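Local coordinates for protein separin (Saccharomyces cerevisiae, PDB 5U1T) that cleaves the cohesin subunit MCD1/SCC1 as a caspase-like cysteine protease at the onset of anaphase, and is held inactive by securin for most of the cell cycle, at residues Y128-K133 and P168-H173; L1416-D1421 and E1475-S1480; S1442-M1447 and L1457-N1462. All coordinates share one frame; numbering follows the deposited sequence.

Interaction 1: Y128-K133 and P168-H173; sequences YLSNLK and PNLKAH
K171 meets N131 through the middle of its side chain rather than its charged end. Its CB stands 4.2 Å from N131 OD1, and CG is the atom that touches, 3.3 Å from N131 OD1. Beyond CG the chain bends (chi2 -77°); CD and CE both lie farther from that oxygen, and NZ ends in a salt bridge to an acidic side chain on the chain of another protein. The contact with N131 is van der Waals in kind: the amide oxygen lies beside the lysine's aliphatic CG, the two side chains crossing obliquely. One residue earlier on each segment, S130 turns OG towards L170, whose methyl CD1 lies 3.2 Å from S130 OG; S130 CB is 4.1 Å from the same L170 CD1. That hydroxyl's polar partner is D167, through a weak hydrogen bond. The backbones approach most nearly at S130 and L170, with CA atoms 6.4 Å apart. Y128 and K171 both occupy N-cap positions, so the contact joins the beginnings of two helices, 129-142 and 172-185. Helices 69-87 and 91-103 pack against Y128 and L132, while the other protein's chain reaches N131, K171 and H173.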
loop_
_atom_site.group_PDB
_atom_site.type_symbol
_atom_site.label_atom_id
_atom_site.label_comp_id
_atom_site.label_asym_id
_atom_site.label_seq_id
_atom_site.Cartn_x
_atom_site.Cartn_y
_atom_site.Cartn_z
ATOM N N TYR A 128 -35.007 43.832 12.814
ATOM C CA TYR A 128 -36.218 44.155 13.577
ATOM C C TYR A 128 -35.967 45.061 14.798
ATOM O O TYR A 128 -36.908 45.661 15.329
ATOM C CB TYR A 128 -36.925 42.867 14.048
ATOM C CG TYR A 128 -36.203 42.098 15.156
ATOM C CD1 TYR A 128 -36.272 42.515 16.488
ATOM C CD2 TYR A 128 -35.454 40.959 14.870
ATOM C CE1 TYR A 128 -35.603 41.824 17.497
ATOM C CE2 TYR A 128 -34.801 40.254 15.872
ATOM C CZ TYR A 128 -34.875 40.688 17.188
ATOM O OH TYR A 128 -34.226 39.995 18.200
ATOM N N LEU A 129 -34.709 45.134 15.239
ATOM C CA LEU A 129 -34.359 45.748 16.521
ATOM C C LEU A 129 -34.900 47.177 16.642
ATOM O O LEU A 129 -35.525 47.534 17.637
ATOM C CB LEU A 129 -32.836 45.740 16.725
ATOM C CG LEU A 129 -32.390 46.332 18.070
ATOM C CD1 LEU A 129 -32.926 45.511 19.241
ATOM C CD2 LEU A 129 -30.884 46.467 18.151
ATOM N N SER A 130 -34.618 47.968 15.614
ATOM C CA SER A 130 -35.225 49.267 15.387
ATOM C C SER A 130 -36.713 49.285 15.703
ATOM O O SER A 130 -37.158 50.070 16.533
ATOM C CB SER A 130 -34.993 49.683 13.933
ATOM O OG SER A 130 -35.960 50.622 13.478
ATOM N N ASN A 131 -37.484 48.417 15.060
ATOM C CA ASN A 131 -38.919 48.449 15.271
ATOM C C ASN A 131 -39.319 47.895 16.636
ATOM O O ASN A 131 -40.350 48.297 17.187
ATOM C CB ASN A 131 -39.637 47.700 14.154
ATOM C CG ASN A 131 -39.345 48.292 12.786
ATOM O OD1 ASN A 131 -39.452 49.513 12.570
ATOM N ND2 ASN A 131 -38.934 47.435 11.860
ATOM N N LEU A 132 -38.513 46.992 17.192
ATOM C CA LEU A 132 -38.803 46.452 18.517
ATOM C C LEU A 132 -38.741 47.571 19.563
ATOM O O LEU A 132 -39.628 47.714 20.391
ATOM C CB LEU A 132 -37.826 45.318 18.871
ATOM C CG LEU A 132 -38.176 44.483 20.113
ATOM C CD1 LEU A 132 -39.498 43.723 19.940
ATOM C CD2 LEU A 132 -37.043 43.532 20.499
ATOM N N LYS A 133 -37.689 48.374 19.489
ATOM C CA LYS A 133 -37.480 49.467 20.410
ATOM C C LYS A 133 -38.607 50.521 20.336
ATOM O O LYS A 133 -39.030 51.082 21.364
ATOM C CB LYS A 133 -36.117 50.102 20.135
ATOM C CG LYS A 133 -34.949 49.175 20.422
ATOM C CD LYS A 133 -33.614 49.906 20.470
ATOM C CE LYS A 133 -32.457 48.951 20.768
ATOM N NZ LYS A 133 -31.216 49.700 21.100
ATOM N N PRO A 168 -30.918 50.997 8.401
ATOM C CA PRO A 168 -30.928 51.869 7.226
ATOM C C PRO A 168 -32.345 52.148 6.792
ATOM O O PRO A 168 -32.588 53.126 6.091
ATOM C CB PRO A 168 -30.190 51.050 6.167
ATOM C CG PRO A 168 -29.490 49.973 6.915
ATOM C CD PRO A 168 -30.366 49.673 8.083
ATOM N N ASN A 169 -33.271 51.293 7.214
ATOM C CA ASN A 169 -34.679 51.461 6.895
ATOM C C ASN A 169 -35.478 51.952 8.104
ATOM O O ASN A 169 -36.708 51.813 8.149
ATOM C CB ASN A 169 -35.241 50.153 6.356
ATOM C CG ASN A 169 -34.415 49.616 5.195
ATOM O OD1 ASN A 169 -33.816 50.391 4.447
ATOM N ND2 ASN A 169 -34.364 48.292 5.051
ATOM N N LEU A 170 -34.765 52.545 9.065
ATOM C CA LEU A 170 -35.362 53.084 10.283
ATOM C C LEU A 170 -36.636 53.835 9.957
ATOM O O LEU A 170 -36.677 54.577 8.985
ATOM C CB LEU A 170 -34.385 54.009 11.006
ATOM C CG LEU A 170 -35.007 54.723 12.206
ATOM C CD1 LEU A 170 -35.355 53.722 13.310
ATOM C CD2 LEU A 170 -34.105 55.826 12.727
ATOM N N LYS A 171 -37.682 53.597 10.741
ATOM C CA LYS A 171 -38.961 54.254 10.528
ATOM C C LYS A 171 -38.936 55.655 11.126
ATOM O O LYS A 171 -39.195 55.842 12.318
ATOM C CB LYS A 171 -40.095 53.432 11.132
ATOM C CG LYS A 171 -40.250 52.042 10.538
ATOM C CD LYS A 171 -40.930 52.078 9.176
ATOM C CE LYS A 171 -41.358 50.687 8.724
ATOM N NZ LYS A 171 -42.330 50.732 7.586
ATOM N N ALA A 172 -38.639 56.635 10.277
ATOM C CA ALA A 172 -38.441 58.017 10.693
ATOM C C ALA A 172 -39.666 58.600 11.373
ATOM O O ALA A 172 -39.667 58.782 12.591
ATOM C CB ALA A 172 -38.056 58.869 9.495
ATOM N N HIS A 173 -40.693 58.906 10.576
ATOM C CA HIS A 173 -41.926 59.510 11.074
ATOM C C HIS A 173 -42.387 58.879 12.390
ATOM O O HIS A 173 -42.748 59.581 13.319
ATOM C CB HIS A 173 -43.041 59.410 10.028
ATOM C CG HIS A 173 -44.287 60.126 10.432
ATOM N ND1 HIS A 173 -44.338 61.497 10.587
ATOM C CD2 HIS A 173 -45.517 59.664 10.771
ATOM C CE1 HIS A 173 -45.550 61.849 10.985
ATOM N NE2 HIS A 173 -46.283 60.757 11.109
#

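Interaction 2: L1416-D1421 and E1475-S1480; sequences LNPNGD and EQYVRS
P1418 sets its ring against the hydroxyl end of Y1477, and this pair forms the close part of the contact. P1418 CB is 3.4 Å from Y1477 OH and 3.6 Å from Y1477 CE2, while P1418 CG lies 4.0 Å from that same Y1477 CE2. The P1418 and Y1477 side chains cross at about a right angle. Q1476 CG sits 3.3 Å above the plane of the Y1477 ring, over its centre, and Q1476 NE2 is covalently linked to another protein's chain. Y1468 and P1451 pack against both P1418 and Y1477. An alanine at Y1477 removes the ring beside P1418 CB and beneath Q1476 CG, and would probably open a gap between the two loops. The other side is looser: N1419 brings its CB only to 3.8 Å from Y1477 OH, and beyond it G1420 is exposed. There N1419 and D1421 also meet the other protein's chain. These loops follow the neighbouring parallel strands 1412-1416 and 1465-1469, and the P1418 side chain is about 11 Å from that of C1497, the active-site cysteine by similarity. Loops gathered beyond parallel strand ends near the catalytic cysteine are the arrangement of caspase-like, clan CD protease domains.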
loop_
_atom_site.group_PDB
_atom_site.type_symbol
_atom_site.label_atom_id
_atom_site.label_comp_id
_atom_site.label_asym_id
_atom_site.label_seq_id
_atom_site.Cartn_x
_atom_site.Cartn_y
_atom_site.Cartn_z
ATOM N N LEU A 1416 24.346 -43.384 14.284
ATOM C CA LEU A 1416 23.666 -44.668 14.167
ATOM C C LEU A 1416 22.345 -44.685 14.921
ATOM O O LEU A 1416 22.337 -44.560 16.140
ATOM C CB LEU A 1416 24.572 -45.784 14.680
ATOM C CG LEU A 1416 24.052 -47.207 14.505
ATOM C CD1 LEU A 1416 23.698 -47.437 13.050
ATOM C CD2 LEU A 1416 25.094 -48.215 14.972
ATOM N N ASN A 1417 21.235 -44.829 14.196
ATOM C CA ASN A 1417 19.906 -44.928 14.808
ATOM C C ASN A 1417 19.616 -43.720 15.705
ATOM O O ASN A 1417 19.322 -43.877 16.889
ATOM C CB ASN A 1417 19.798 -46.249 15.600
ATOM C CG ASN A 1417 18.405 -46.508 16.171
ATOM O OD1 ASN A 1417 17.417 -45.952 15.712
ATOM N ND2 ASN A 1417 18.334 -47.375 17.174
ATOM N N PRO A 1418 19.676 -42.500 15.135
ATOM C CA PRO A 1418 19.614 -41.279 15.948
ATOM C C PRO A 1418 18.265 -41.095 16.608
ATOM O O PRO A 1418 18.016 -40.045 17.184
ATOM C CB PRO A 1418 19.854 -40.150 14.930
ATOM C CG PRO A 1418 20.181 -40.818 13.627
ATOM C CD PRO A 1418 19.599 -42.190 13.698
ATOM N N ASN A 1419 17.402 -42.095 16.530
ATOM C CA ASN A 1419 16.026 -41.918 16.943
ATOM C C ASN A 1419 15.440 -43.200 17.513
ATOM O O ASN A 1419 14.235 -43.287 17.738
ATOM C CB ASN A 1419 15.202 -41.430 15.753
ATOM C CG ASN A 1419 13.898 -40.772 16.165
ATOM O OD1 ASN A 1419 13.841 -39.557 16.415
ATOM N ND2 ASN A 1419 12.831 -41.568 16.214
ATOM N N GLY A 1420 16.297 -44.191 17.751
ATOM C CA GLY A 1420 15.886 -45.433 18.384
ATOM C C GLY A 1420 14.704 -46.112 17.714
ATOM O O GLY A 1420 13.924 -46.788 18.378
ATOM N N ASP A 1421 14.567 -45.922 16.401
ATOM C CA ASP A 1421 13.458 -46.503 15.641
ATOM C C ASP A 1421 13.949 -47.561 14.660
ATOM O O ASP A 1421 13.194 -48.017 13.790
ATOM C CB ASP A 1421 12.671 -45.416 14.888
ATOM C CG ASP A 1421 13.575 -44.437 14.155
ATOM O OD1 ASP A 1421 14.804 -44.669 14.138
ATOM O OD2 ASP A 1421 13.056 -43.437 13.589
ATOM N N GLU A 1475 18.187 -33.945 8.065
ATOM C CA GLU A 1475 17.510 -32.653 7.993
ATOM C C GLU A 1475 16.862 -32.290 9.326
ATOM O O GLU A 1475 16.764 -31.114 9.696
ATOM C CB GLU A 1475 16.445 -32.669 6.896
ATOM C CG GLU A 1475 16.872 -33.358 5.624
ATOM C CD GLU A 1475 16.711 -34.871 5.690
ATOM O OE1 GLU A 1475 16.034 -35.377 6.616
ATOM O OE2 GLU A 1475 17.269 -35.557 4.814
ATOM N N GLN A 1476 16.411 -33.314 10.035
ATOM C CA GLN A 1476 15.714 -33.136 11.292
ATOM C C GLN A 1476 16.673 -32.710 12.425
ATOM O O GLN A 1476 16.230 -32.360 13.518
ATOM C CB GLN A 1476 14.965 -34.426 11.657
ATOM C CG GLN A 1476 15.860 -35.661 11.837
ATOM C CD GLN A 1476 16.095 -36.451 10.554
ATOM O OE1 GLN A 1476 16.565 -35.915 9.553
ATOM N NE2 GLN A 1476 15.766 -37.733 10.586
ATOM N N TYR A 1477 17.978 -32.718 12.152
ATOM C CA TYR A 1477 18.983 -32.333 13.145
ATOM C C TYR A 1477 19.868 -31.172 12.684
ATOM O O TYR A 1477 20.691 -30.688 13.449
ATOM C CB TYR A 1477 19.881 -33.531 13.510
ATOM C CG TYR A 1477 19.123 -34.812 13.763
ATOM C CD1 TYR A 1477 18.081 -34.862 14.685
ATOM C CD2 TYR A 1477 19.425 -35.960 13.054
ATOM C CE1 TYR A 1477 17.380 -36.029 14.908
ATOM C CE2 TYR A 1477 18.731 -37.127 13.266
ATOM C CZ TYR A 1477 17.715 -37.160 14.193
ATOM O OH TYR A 1477 17.025 -38.332 14.395
ATOM N N VAL A 1478 19.723 -30.732 11.442
ATOM C CA VAL A 1478 20.520 -29.611 10.952
ATOM C C VAL A 1478 19.877 -29.005 9.722
ATOM O O VAL A 1478 19.452 -29.719 8.816
ATOM C CB VAL A 1478 21.956 -30.029 10.626
ATOM C CG1 VAL A 1478 21.973 -31.183 9.642
ATOM C CG2 VAL A 1478 22.761 -28.849 10.115
ATOM N N ARG A 1479 19.791 -27.682 9.705
ATOM C CA ARG A 1479 19.049 -26.979 8.672
ATOM C C ARG A 1479 19.781 -26.983 7.344
ATOM O O ARG A 1479 21.014 -27.010 7.310
ATOM C CB ARG A 1479 18.787 -25.544 9.108
ATOM C CG ARG A 1479 17.895 -25.432 10.326
ATOM C CD ARG A 1479 17.904 -24.028 10.851
ATOM N NE ARG A 1479 19.105 -23.740 11.628
ATOM C CZ ARG A 1479 19.513 -22.510 11.920
ATOM N NH1 ARG A 1479 20.612 -22.309 12.640
ATOM N NH2 ARG A 1479 18.814 -21.476 11.472
ATOM N N SER A 1480 19.007 -26.954 6.262
ATOM C CA SER A 1480 19.535 -26.884 4.903
ATOM C C SER A 1480 20.542 -25.733 4.788
ATOM O O SER A 1480 21.581 -25.856 4.144
ATOM C CB SER A 1480 18.386 -26.704 3.886
ATOM O OG SER A 1480 17.330 -27.654 4.056
#

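Interaction 3: S1442-M1447 and L1457-N1462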
loop_
_atom_site.group_PDB
_atom_site.type_symbol
_atom_site.label_atom_id
_atom_site.label_comp_id
_atom_site.label_asym_id
_atom_site.label_seq_id
_atom_site.Cartn_x
_atom_site.Cartn_y
_atom_site.Cartn_z
ATOM N N SER A 1442 40.394 -38.925 17.052
ATOM C CA SER A 1442 39.450 -37.837 16.749
ATOM C C SER A 1442 38.184 -38.277 16.007
ATOM O O SER A 1442 37.574 -37.494 15.266
ATOM C CB SER A 1442 40.136 -36.728 15.944
ATOM O OG SER A 1442 39.191 -35.719 15.587
ATOM N N SER A 1443 37.783 -39.525 16.217
ATOM C CA SER A 1443 36.563 -40.036 15.614
ATOM C C SER A 1443 35.417 -39.958 16.601
ATOM O O SER A 1443 35.621 -40.102 17.800
ATOM C CB SER A 1443 36.768 -41.471 15.138
ATOM O OG SER A 1443 37.524 -41.483 13.941
ATOM N N GLN A 1444 34.213 -39.723 16.094
ATOM C CA GLN A 1444 33.052 -39.562 16.966
ATOM C C GLN A 1444 31.908 -40.460 16.500
ATOM O O GLN A 1444 31.741 -40.702 15.309
ATOM C CB GLN A 1444 32.608 -38.088 17.017
ATOM C CG GLN A 1444 31.550 -37.771 18.079
ATOM C CD GLN A 1444 31.225 -36.277 18.197
ATOM O OE1 GLN A 1444 31.669 -35.460 17.386
ATOM N NE2 GLN A 1444 30.442 -35.921 19.214
ATOM N N LEU A 1445 31.144 -40.969 17.457
ATOM C CA LEU A 1445 29.980 -41.791 17.171
ATOM C C LEU A 1445 28.787 -41.269 17.938
ATOM O O LEU A 1445 28.899 -40.992 19.119
ATOM C CB LEU A 1445 30.237 -43.243 17.553
ATOM C CG LEU A 1445 29.011 -44.134 17.753
ATOM C CD1 LEU A 1445 28.263 -44.338 16.449
ATOM C CD2 LEU A 1445 29.456 -45.467 18.299
ATOM N N VAL A 1446 27.646 -41.126 17.281
ATOM C CA VAL A 1446 26.419 -40.787 17.991
ATOM C C VAL A 1446 25.399 -41.900 17.779
ATOM O O VAL A 1446 25.072 -42.222 16.639
ATOM C CB VAL A 1446 25.848 -39.453 17.517
ATOM C CG1 VAL A 1446 24.459 -39.251 18.077
ATOM C CG2 VAL A 1446 26.782 -38.324 17.905
ATOM N N MET A 1447 24.894 -42.486 18.864
ATOM C CA MET A 1447 24.074 -43.691 18.746
ATOM C C MET A 1447 22.866 -43.754 19.695
ATOM O O MET A 1447 22.985 -43.494 20.898
ATOM C CB MET A 1447 24.949 -44.922 18.957
ATOM C CG MET A 1447 24.291 -46.198 18.516
ATOM S SD MET A 1447 25.311 -47.629 18.845
ATOM C CE MET A 1447 24.877 -47.977 20.550
ATOM N N LEU A 1457 27.416 -30.410 12.384
ATOM C CA LEU A 1457 27.996 -29.371 11.552
ATOM C C LEU A 1457 29.517 -29.436 11.666
ATOM O O LEU A 1457 30.229 -29.236 10.686
ATOM C CB LEU A 1457 27.472 -27.991 11.945
ATOM C CG LEU A 1457 26.115 -27.670 11.318
ATOM C CD1 LEU A 1457 25.689 -26.275 11.662
ATOM C CD2 LEU A 1457 26.149 -27.835 9.810
ATOM N N LYS A 1458 30.017 -29.736 12.862
ATOM C CA LYS A 1458 31.458 -29.863 13.042
ATOM C C LYS A 1458 31.857 -31.238 12.533
ATOM O O LYS A 1458 32.929 -31.399 11.963
ATOM C CB LYS A 1458 31.882 -29.612 14.515
ATOM C CG LYS A 1458 32.094 -30.826 15.452
ATOM C CD LYS A 1458 32.371 -30.358 16.898
ATOM C CE LYS A 1458 31.432 -29.187 17.274
ATOM N NZ LYS A 1458 31.382 -28.763 18.723
ATOM N N MET A 1459 30.976 -32.220 12.685
ATOM C CA MET A 1459 31.240 -33.531 12.103
ATOM C C MET A 1459 31.488 -33.425 10.608
ATOM O O MET A 1459 32.458 -33.965 10.095
ATOM C CB MET A 1459 30.078 -34.486 12.344
ATOM C CG MET A 1459 30.154 -35.273 13.623
ATOM S SD MET A 1459 28.820 -36.483 13.630
ATOM C CE MET A 1459 29.450 -37.656 14.838
ATOM N N LEU A 1460 30.607 -32.712 9.918
ATOM C CA LEU A 1460 30.682 -32.617 8.467
ATOM C C LEU A 1460 31.943 -31.925 7.993
ATOM O O LEU A 1460 32.585 -32.386 7.052
ATOM C CB LEU A 1460 29.467 -31.879 7.911
ATOM C CG LEU A 1460 28.159 -32.641 8.051
ATOM C CD1 LEU A 1460 26.975 -31.700 7.850
ATOM C CD2 LEU A 1460 28.134 -33.805 7.079
ATOM N N GLN A 1461 32.294 -30.818 8.633
ATOM C CA GLN A 1461 33.387 -30.000 8.137
ATOM C C GLN A 1461 34.712 -30.431 8.706
ATOM O O GLN A 1461 35.737 -29.851 8.369
ATOM C CB GLN A 1461 33.157 -28.529 8.466
ATOM C CG GLN A 1461 31.926 -27.916 7.838
ATOM C CD GLN A 1461 31.562 -26.610 8.500
ATOM O OE1 GLN A 1461 32.419 -25.777 8.764
ATOM N NE2 GLN A 1461 30.288 -26.437 8.801
ATOM N N ASN A 1462 34.700 -31.440 9.574
ATOM C CA ASN A 1462 35.929 -31.866 10.249
ATOM C C ASN A 1462 36.137 -33.376 10.262
ATOM O O ASN A 1462 36.727 -33.913 11.208
ATOM C CB ASN A 1462 35.961 -31.344 11.696
ATOM C CG ASN A 1462 36.148 -29.840 11.768
ATOM O OD1 ASN A 1462 35.200 -29.087 11.985
ATOM N ND2 ASN A 1462 37.379 -29.395 11.568
#
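Q1444 and M1459 mark the closest backbone approach, with CA atoms 8.0 Å apart, where strand 1444-1447 faces helix 1453-1461. The pair belongs to a beta-alpha-beta unit of the caspase-like domain: the chain runs from this edge strand through the helix into strand 1465-1469 of the same sheet, and strand 1412-1416 lies between the two, parallel to both. The separation is bridged by one long side chain, M1459, which is extended beyond CG (chi2 -173°, chi3 159°) and therefore delivers its terminal methyl to the sheet. That methyl meets Q1444 from its backbone carbonyl out to the amide: M1459 CE is 3.8 Å from Q1444 O, 3.9 Å from Q1444 CB and 4.0 Å from Q1444 CD. Q1444 is itself stretched out, with CG anti to the backbone N (chi1 -170°), and its chain crosses that of M1459 at about a right angle. Nearer the helix, M1459 CG comes within 4.1 Å of Q1444 OE1, so the amide oxygen is near both CG and CE of the methionine. M1459 also packs on S1413 and I1415, so the methionine spans two adjacent strands. The alternation of the strand sends L1445 away from the helix, to M1414 and I1437, while M1447 meets E1426 and K1430 of helix 1423-1436. V1446 points back towards helix 1453-1461 and adds an apolar contact to the methionine's end, its CG2 methyl being 4.1 Å from M1459 CE.

In the fold
The three contacts come in two places far apart. Interaction 1 closes first along the chain; its centre is about 104 Å from that of interaction 2 and about 111 Å from that of interaction 3, on the opposite side of the chain's centre. The centres of interactions 2 and 3 lie about 13 Å apart. Interaction 3 is nested within the loop that interaction 2 closes, and the two touch directly: L1416 N is 2.7 Å from V1446 O, a probable hydrogen bond between neighbouring strands, and V1478 packs on L1457. Interactions 2 and 3 thus build one six-stranded sheet and its loops within the catalytic C50 peptidase part, whereas interaction 1 belongs to the distant helical part.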